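Local coordinates for amine oxidase (Emericella nidulans, PDB 3PGB), which probably oxidises primary amines with a copper ion and a topaquinone cofactor made from one of its own tyrosines, at residues Y188-A200 with A211-G223. Sequence-based numbering, arbitrary orientation.
Sequences YSEWLFKISASIA and ALGLENDTLDIWG. With NAG (2-acetamido-2-deoxy-beta-D-glucopyranose), chain G.
The ring of F193 stands against the bend at L212-G213, one face laid on the peptide between them. G213 N lies over the ring centre, and G213 CA makes a CH-pi contact 3.8 Å from the F193 ring centroid. Y188 CD1 lies over the rim of the opposite face, holding the phenyl between loop and helix. With no CB, G213 lets the ring come this close; its positive phi also suits glycine. A second bump, L212 CD2, reaches back to 3.7 Å from A197 CA, with the A200 methyl beyond. From the strand, I221 fills the hollow between L192, F193 and S196: its CG1 arm, anti to the carbonyl carbon (chi1 -58°), carries CD1 to 3.9 Å from S196 CB, while I221 CG2 rests against L192 CD2, the two side chains passing in opposite senses. F240 of the adjoining strand 235-242 also touches S196 and I221, and L192 and I195 reach L260 of strand 255-263: the helix lies across one face of the antiparallel five-stranded sheet that has 219-223 as an outermost strand, consistent with a small N-terminal alpha/beta domain of copper amine oxidases.

Y188 OH donates to I221 O at 2.7 Å, the oxygen in plane at the ring edge. S196 OG, anti to its backbone N (chi1 177°), donates to A211 O at 2.8 Å on a lone pair and accepts from a water that takes A211 N. The D217 carboxylate shapes the loop: OD1 receives L212 N and L214 N from opposite faces, while OD2 takes G213 N on its syn lone pair. N216, in the type I beta turn L214-D217, bears the N-linked GlcNAc. Apolar wedges thus supply the bulk of the fit, two hydroxyl-to-carbonyl bonds tie helix to strand and loop, and the D217 bonds brace the loop itself.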
ATOM      1  N   TYR A 188      21.937   6.184  39.303  1.00 25.71           N
ATOM      2  CA  TYR A 188      23.122   6.727  38.646  1.00 25.69           C
ATOM      3  C   TYR A 188      24.197   7.165  39.639  1.00 25.74           C
ATOM      4  O   TYR A 188      25.317   6.656  39.601  1.00 25.96           O
ATOM      5  CB  TYR A 188      22.750   7.874  37.697  1.00 25.66           C
ATOM      6  CG  TYR A 188      22.191   7.377  36.380  1.00 25.32           C
ATOM      7  CD1 TYR A 188      23.030   7.099  35.313  1.00 24.84           C
ATOM      8  CD2 TYR A 188      20.830   7.162  36.215  1.00 24.71           C
ATOM      9  CE1 TYR A 188      22.527   6.630  34.112  1.00 25.09           C
ATOM     10  CE2 TYR A 188      20.314   6.699  35.017  1.00 24.76           C
ATOM     11  CZ  TYR A 188      21.167   6.432  33.968  1.00 24.77           C
ATOM     12  OH  TYR A 188      20.666   5.971  32.778  1.00 23.83           O
ATOM     13  N   SER A 189      23.856   8.093  40.528  1.00 25.57           N
ATOM     14  CA  SER A 189      24.847   8.701  41.418  1.00 25.55           C
ATOM     15  C   SER A 189      25.435   7.720  42.441  1.00 25.50           C
ATOM     16  O   SER A 189      26.600   7.843  42.822  1.00 25.19           O
ATOM     17  CB  SER A 189      24.246   9.910  42.138  1.00 25.50           C
ATOM     18  OG  SER A 189      23.076   9.543  42.842  1.00 25.64           O
ATOM     19  N   GLU A 190      24.632   6.749  42.870  1.00 25.53           N
ATOM     20  CA  GLU A 190      25.047   5.805  43.912  1.00 25.64           C
ATOM     21  C   GLU A 190      25.396   4.424  43.368  1.00 25.44           C
ATOM     22  O   GLU A 190      25.755   3.529  44.139  1.00 25.67           O
ATOM     23  CB  GLU A 190      23.945   5.677  44.974  1.00 25.75           C
ATOM     24  CG  GLU A 190      23.635   6.978  45.709  1.00 26.59           C
ATOM     25  CD  GLU A 190      24.865   7.576  46.382  1.00 27.52           C
ATOM     26  OE1 GLU A 190      25.610   6.826  47.050  1.00 27.51           O
ATOM     27  OE2 GLU A 190      25.092   8.793  46.230  1.00 28.67           O
ATOM     28  N   TRP A 191      25.307   4.250  42.049  1.00 25.10           N
ATOM     29  CA  TRP A 191      25.568   2.948  41.437  1.00 24.67           C
ATOM     30  C   TRP A 191      26.324   3.060  40.106  1.00 24.59           C
ATOM     31  O   TRP A 191      27.540   2.882  40.085  1.00 24.63           O
ATOM     32  CB  TRP A 191      24.255   2.172  41.285  1.00 24.49           C
ATOM     33  CG  TRP A 191      24.428   0.736  40.936  1.00 23.76           C
ATOM     34  CD1 TRP A 191      24.076   0.134  39.771  1.00 23.70           C
ATOM     35  CD2 TRP A 191      25.001  -0.284  41.760  1.00 23.16           C
ATOM     36  NE1 TRP A 191      24.389  -1.201  39.813  1.00 23.50           N
ATOM     37  CE2 TRP A 191      24.957  -1.486  41.024  1.00 23.11           C
ATOM     38  CE3 TRP A 191      25.546  -0.300  43.050  1.00 22.22           C
ATOM     39  CZ2 TRP A 191      25.431  -2.692  41.536  1.00 22.53           C
ATOM     40  CZ3 TRP A 191      26.015  -1.496  43.557  1.00 21.90           C
ATOM     41  CH2 TRP A 191      25.957  -2.677  42.799  1.00 22.28           C
ATOM     42  N   LEU A 192      25.624   3.378  39.016  1.00 24.43           N
ATOM     43  CA  LEU A 192      26.214   3.318  37.671  1.00 24.37           C
ATOM     44  C   LEU A 192      27.481   4.151  37.519  1.00 24.41           C
ATOM     45  O   LEU A 192      28.495   3.655  37.037  1.00 24.42           O
ATOM     46  CB  LEU A 192      25.192   3.737  36.606  1.00 24.28           C
ATOM     47  CG  LEU A 192      24.056   2.743  36.341  1.00 23.86           C
ATOM     48  CD1 LEU A 192      22.981   3.376  35.472  1.00 23.18           C
ATOM     49  CD2 LEU A 192      24.588   1.464  35.708  1.00 22.48           C
ATOM     50  N   PHE A 193      27.423   5.409  37.934  1.00 24.68           N
ATOM     51  CA  PHE A 193      28.584   6.292  37.845  1.00 25.07           C
ATOM     52  C   PHE A 193      29.729   5.853  38.753  1.00 25.08           C
ATOM     53  O   PHE A 193      30.896   6.047  38.419  1.00 25.30           O
ATOM     54  CB  PHE A 193      28.209   7.744  38.172  1.00 25.24           C
ATOM     55  CG  PHE A 193      27.338   8.415  37.134  1.00 25.89           C
ATOM     56  CD1 PHE A 193      27.376   8.044  35.791  1.00 26.39           C
ATOM     57  CD2 PHE A 193      26.503   9.460  37.504  1.00 26.50           C
ATOM     58  CE1 PHE A 193      26.578   8.685  34.854  1.00 26.49           C
ATOM     59  CE2 PHE A 193      25.708  10.110  36.565  1.00 26.75           C
ATOM     60  CZ  PHE A 193      25.746   9.721  35.242  1.00 26.48           C
ATOM     61  N   LYS A 194      29.403   5.272  39.901  1.00 25.14           N
ATOM     62  CA  LYS A 194      30.438   4.761  40.791  1.00 25.37           C
ATOM     63  C   LYS A 194      31.133   3.552  40.161  1.00 25.13           C
ATOM     64  O   LYS A 194      32.360   3.466  40.170  1.00 24.97           O
ATOM     65  CB  LYS A 194      29.861   4.447  42.180  1.00 25.62           C
ATOM     66  CG  LYS A 194      29.422   5.718  42.915  1.00 26.66           C
ATOM     67  CD  LYS A 194      29.197   5.531  44.416  1.00 28.12           C
ATOM     68  CE  LYS A 194      29.113   6.897  45.118  1.00 28.51           C
ATOM     69  NZ  LYS A 194      28.589   6.806  46.512  1.00 29.62           N
ATOM     70  N   ILE A 195      30.343   2.644  39.590  1.00 24.88           N
ATOM     71  CA  ILE A 195      30.882   1.492  38.867  1.00 24.71           C
ATOM     72  C   ILE A 195      31.681   1.945  37.644  1.00 24.60           C
ATOM     73  O   ILE A 195      32.739   1.386  37.345  1.00 24.59           O
ATOM     74  CB  ILE A 195      29.763   0.517  38.414  1.00 24.67           C
ATOM     75  CG1 ILE A 195      29.111  -0.158  39.624  1.00 24.44           C
ATOM     76  CG2 ILE A 195      30.323  -0.547  37.477  1.00 24.18           C
ATOM     77  CD1 ILE A 195      27.780  -0.806  39.312  1.00 24.67           C
ATOM     78  N   SER A 196      31.177   2.956  36.943  1.00 24.41           N
ATOM     79  CA  SER A 196      31.867   3.482  35.775  1.00 24.38           C
ATOM     80  C   SER A 196      33.207   4.114  36.147  1.00 24.22           C
ATOM     81  O   SER A 196      34.174   3.987  35.405  1.00 24.24           O
ATOM     82  CB  SER A 196      30.997   4.498  35.039  1.00 24.32           C
ATOM     83  OG  SER A 196      31.716   5.056  33.954  1.00 24.60           O
ATOM     84  N   ALA A 197      33.258   4.797  37.288  1.00 24.27           N
ATOM     85  CA  ALA A 197      34.521   5.351  37.802  1.00 24.31           C
ATOM     86  C   ALA A 197      35.517   4.240  38.139  1.00 24.23           C
ATOM     87  O   ALA A 197      36.725   4.453  38.104  1.00 24.34           O
ATOM     88  CB  ALA A 197      34.271   6.236  39.027  1.00 23.97           C
ATOM     89  N   SER A 198      34.993   3.060  38.467  1.00 24.23           N
ATOM     90  CA  SER A 198      35.805   1.861  38.684  1.00 24.44           C
ATOM     91  C   SER A 198      36.592   1.448  37.427  1.00 24.41           C
ATOM     92  O   SER A 198      37.644   0.811  37.529  1.00 24.33           O
ATOM     93  CB  SER A 198      34.908   0.699  39.131  1.00 24.40           C
ATOM     94  OG  SER A 198      35.638  -0.250  39.875  1.00 25.58           O
ATOM     95  N   ILE A 199      36.059   1.794  36.251  1.00 24.44           N
ATOM     96  CA  ILE A 199      36.689   1.479  34.968  1.00 24.22           C
ATOM     97  C   ILE A 199      36.878   2.730  34.102  1.00 24.28           C
ATOM     98  O   ILE A 199      36.865   2.645  32.870  1.00 24.49           O
ATOM     99  CB  ILE A 199      35.877   0.404  34.198  1.00 24.08           C
ATOM    100  CG1 ILE A 199      34.489   0.913  33.805  1.00 24.00           C
ATOM    101  CG2 ILE A 199      35.720  -0.844  35.047  1.00 23.97           C
ATOM    102  CD1 ILE A 199      33.837   0.070  32.733  1.00 23.76           C
ATOM    103  N   ALA A 200      37.072   3.882  34.745  1.00 24.16           N
ATOM    104  CA  ALA A 200      37.265   5.143  34.026  1.00 24.17           C
ATOM    105  C   ALA A 200      38.520   5.104  33.162  1.00 24.30           C
ATOM    106  O   ALA A 200      38.528   5.608  32.035  1.00 24.33           O
ATOM    107  CB  ALA A 200      37.349   6.296  34.993  1.00 24.08           C
ATOM    108  N   ALA A 211      32.071   8.428  31.750  1.00 28.81           N
ATOM    109  CA  ALA A 211      30.757   8.742  32.312  1.00 29.03           C
ATOM    110  C   ALA A 211      30.877   8.726  33.836  1.00 29.31           C
ATOM    111  O   ALA A 211      30.959   7.660  34.449  1.00 29.14           O
ATOM    112  CB  ALA A 211      29.713   7.736  31.846  1.00 28.99           C
ATOM    113  N   LEU A 212      30.917   9.914  34.436  1.00 29.85           N
ATOM    114  CA  LEU A 212      31.032  10.053  35.893  1.00 30.25           C
ATOM    115  C   LEU A 212      29.933  10.911  36.547  1.00 30.69           C
ATOM    116  O   LEU A 212      29.791  10.901  37.769  1.00 30.94           O
ATOM    117  CB  LEU A 212      32.406  10.628  36.237  1.00 30.12           C
ATOM    118  CG  LEU A 212      33.590   9.921  35.576  1.00 29.99           C
ATOM    119  CD1 LEU A 212      34.885  10.671  35.862  1.00 29.91           C
ATOM    120  CD2 LEU A 212      33.677   8.470  36.036  1.00 29.33           C
ATOM    121  N   GLY A 213      29.156  11.630  35.742  1.00 31.34           N
ATOM    122  CA  GLY A 213      28.133  12.554  36.249  1.00 31.79           C
ATOM    123  C   GLY A 213      28.611  13.996  36.332  1.00 32.10           C
ATOM    124  O   GLY A 213      28.082  14.781  37.113  1.00 32.16           O
ATOM    125  N   LEU A 214      29.605  14.339  35.517  1.00 32.71           N
ATOM    126  CA  LEU A 214      30.203  15.676  35.494  1.00 33.10           C
ATOM    127  C   LEU A 214      29.904  16.385  34.170  1.00 33.33           C
ATOM    128  O   LEU A 214      29.370  15.780  33.236  1.00 33.27           O
ATOM    129  CB  LEU A 214      31.719  15.561  35.690  1.00 33.15           C
ATOM    130  CG  LEU A 214      32.292  15.291  37.094  1.00 33.60           C
ATOM    131  CD1 LEU A 214      31.260  14.757  38.086  1.00 33.60           C
ATOM    132  CD2 LEU A 214      33.477  14.321  36.995  1.00 33.14           C
ATOM    133  N   GLU A 215      30.253  17.668  34.100  1.00 33.65           N
ATOM    134  CA  GLU A 215      30.109  18.447  32.868  1.00 33.79           C
ATOM    135  C   GLU A 215      31.010  17.907  31.756  1.00 33.93           C
ATOM    136  O   GLU A 215      30.625  17.924  30.586  1.00 34.23           O
ATOM    137  CB  GLU A 215      30.435  19.925  33.116  1.00 33.91           C
ATOM    138  N   ASN A 216      32.197  17.416  32.116  1.00 33.81           N
ATOM    139  CA  ASN A 216      33.131  16.879  31.118  1.00 33.85           C
ATOM    140  C   ASN A 216      32.760  15.492  30.543  1.00 33.05           C
ATOM    141  O   ASN A 216      33.492  14.968  29.697  1.00 33.01           O
ATOM    142  CB  ASN A 216      34.575  16.881  31.663  1.00 34.19           C
ATOM    143  CG  ASN A 216      34.862  15.729  32.617  1.00 36.28           C
ATOM    144  OD1 ASN A 216      33.947  15.041  33.080  1.00 37.36           O
ATOM    145  ND2 ASN A 216      36.154  15.518  32.914  1.00 39.32           N
ATOM    146  N   ASP A 217      31.645  14.909  30.998  1.00 32.06           N
ATOM    147  CA  ASP A 217      31.168  13.610  30.492  1.00 31.39           C
ATOM    148  C   ASP A 217      31.064  13.593  28.970  1.00 30.57           C
ATOM    149  O   ASP A 217      30.429  14.464  28.378  1.00 30.53           O
ATOM    150  CB  ASP A 217      29.786  13.255  31.070  1.00 31.35           C
ATOM    151  CG  ASP A 217      29.852  12.662  32.475  1.00 31.70           C
ATOM    152  OD1 ASP A 217      30.916  12.734  33.134  1.00 32.75           O
ATOM    153  OD2 ASP A 217      28.816  12.122  32.932  1.00 31.27           O
ATOM    154  N   THR A 218      31.698  12.599  28.353  1.00 29.70           N
ATOM    155  CA  THR A 218      31.588  12.349  26.917  1.00 29.17           C
ATOM    156  C   THR A 218      30.843  11.038  26.611  1.00 28.66           C
ATOM    157  O   THR A 218      30.565  10.739  25.448  1.00 28.45           O
ATOM    158  CB  THR A 218      32.976  12.278  26.268  1.00 29.09           C
ATOM    159  OG1 THR A 218      33.768  11.296  26.951  1.00 28.91           O
ATOM    160  CG2 THR A 218      33.669  13.627  26.333  1.00 28.83           C
ATOM    161  N   LEU A 219      30.530  10.264  27.652  1.00 28.00           N
ATOM    162  CA  LEU A 219      29.818   8.994  27.504  1.00 27.53           C
ATOM    163  C   LEU A 219      28.515   9.022  28.273  1.00 27.01           C
ATOM    164  O   LEU A 219      28.358   9.795  29.213  1.00 26.99           O
ATOM    165  CB  LEU A 219      30.660   7.829  28.035  1.00 27.51           C
ATOM    166  CG  LEU A 219      32.026   7.583  27.401  1.00 27.45           C
ATOM    167  CD1 LEU A 219      32.694   6.391  28.073  1.00 27.33           C
ATOM    168  CD2 LEU A 219      31.904   7.364  25.906  1.00 27.32           C
ATOM    169  N   ASP A 220      27.599   8.146  27.878  1.00 26.65           N
ATOM    170  CA  ASP A 220      26.306   8.003  28.534  1.00 26.36           C
ATOM    171  C   ASP A 220      26.051   6.531  28.847  1.00 25.87           C
ATOM    172  O   ASP A 220      26.547   5.660  28.141  1.00 26.05           O
ATOM    173  CB  ASP A 220      25.209   8.543  27.617  1.00 26.41           C
ATOM    174  CG  ASP A 220      23.942   8.895  28.363  1.00 27.08           C
ATOM    175  OD1 ASP A 220      22.848   8.672  27.797  1.00 27.84           O
ATOM    176  OD2 ASP A 220      24.037   9.402  29.506  1.00 27.25           O
ATOM    177  N   ILE A 221      25.280   6.263  29.899  1.00 25.33           N
ATOM    178  CA  ILE A 221      24.940   4.897  30.303  1.00 24.78           C
ATOM    179  C   ILE A 221      23.426   4.708  30.417  1.00 24.41           C
ATOM    180  O   ILE A 221      22.751   5.431  31.159  1.00 24.34           O
ATOM    181  CB  ILE A 221      25.550   4.545  31.672  1.00 24.83           C
ATOM    182  CG1 ILE A 221      27.073   4.703  31.650  1.00 24.78           C
ATOM    183  CG2 ILE A 221      25.169   3.117  32.071  1.00 24.74           C
ATOM    184  CD1 ILE A 221      27.712   4.540  33.010  1.00 24.57           C
ATOM    185  N   TRP A 222      22.900   3.734  29.681  1.00 23.84           N
ATOM    186  CA  TRP A 222      21.505   3.322  29.808  1.00 23.43           C
ATOM    187  C   TRP A 222      21.295   1.977  29.128  1.00 23.18           C
ATOM    188  O   TRP A 222      22.181   1.497  28.416  1.00 23.12           O
ATOM    189  CB  TRP A 222      20.545   4.376  29.248  1.00 23.43           C
ATOM    190  CG  TRP A 222      20.774   4.768  27.822  1.00 23.35           C
ATOM    191  CD1 TRP A 222      21.740   5.599  27.351  1.00 22.94           C
ATOM    192  CD2 TRP A 222      19.982   4.391  26.688  1.00 23.39           C
ATOM    193  NE1 TRP A 222      21.615   5.752  25.995  1.00 23.12           N
ATOM    194  CE2 TRP A 222      20.545   5.019  25.560  1.00 23.24           C
ATOM    195  CE3 TRP A 222      18.856   3.581  26.518  1.00 23.65           C
ATOM    196  CZ2 TRP A 222      20.028   4.856  24.276  1.00 23.58           C
ATOM    197  CZ3 TRP A 222      18.339   3.416  25.237  1.00 24.29           C
ATOM    198  CH2 TRP A 222      18.928   4.050  24.133  1.00 24.02           C
ATOM    199  N   GLY A 223      20.130   1.371  29.346  1.00 22.71           N
ATOM    200  CA  GLY A 223      19.904  -0.000  28.911  1.00 22.52           C
ATOM    201  C   GLY A 223      18.483  -0.387  28.545  1.00 22.27           C
ATOM    202  O   GLY A 223      17.927   0.103  27.562  1.00 22.36           O
TER
HETATM  203  C1  NAG G2361      36.640  14.473  33.792  1.00 42.57           C
HETATM  204  C2  NAG G2361      37.638  13.692  32.939  1.00 43.95           C
HETATM  205  C3  NAG G2361      38.236  12.539  33.747  1.00 44.54           C
HETATM  206  C4  NAG G2361      38.773  13.017  35.102  1.00 44.82           C
HETATM  207  C5  NAG G2361      37.764  13.937  35.808  1.00 44.99           C
HETATM  208  C6  NAG G2361      38.326  14.537  37.103  1.00 45.74           C
HETATM  209  C7  NAG G2361      37.528  13.237  30.506  1.00 45.08           C
HETATM  210  C8  NAG G2361      36.700  12.673  29.387  1.00 44.69           C
HETATM  211  N2  NAG G2361      36.986  13.196  31.735  1.00 44.70           N
HETATM  212  O3  NAG G2361      39.265  11.917  33.001  1.00 44.91           O
HETATM  213  O4  NAG G2361      39.080  11.902  35.922  1.00 44.54           O
HETATM  214  O5  NAG G2361      37.313  14.971  34.937  1.00 43.65           O
HETATM  215  O6  NAG G2361      39.487  15.313  36.862  1.00 46.61           O
HETATM  216  O7  NAG G2361      38.641  13.696  30.248  1.00 45.30           O
HETATM  217  O   HOH W   1      33.806   6.161  32.655  1.00 26.06           O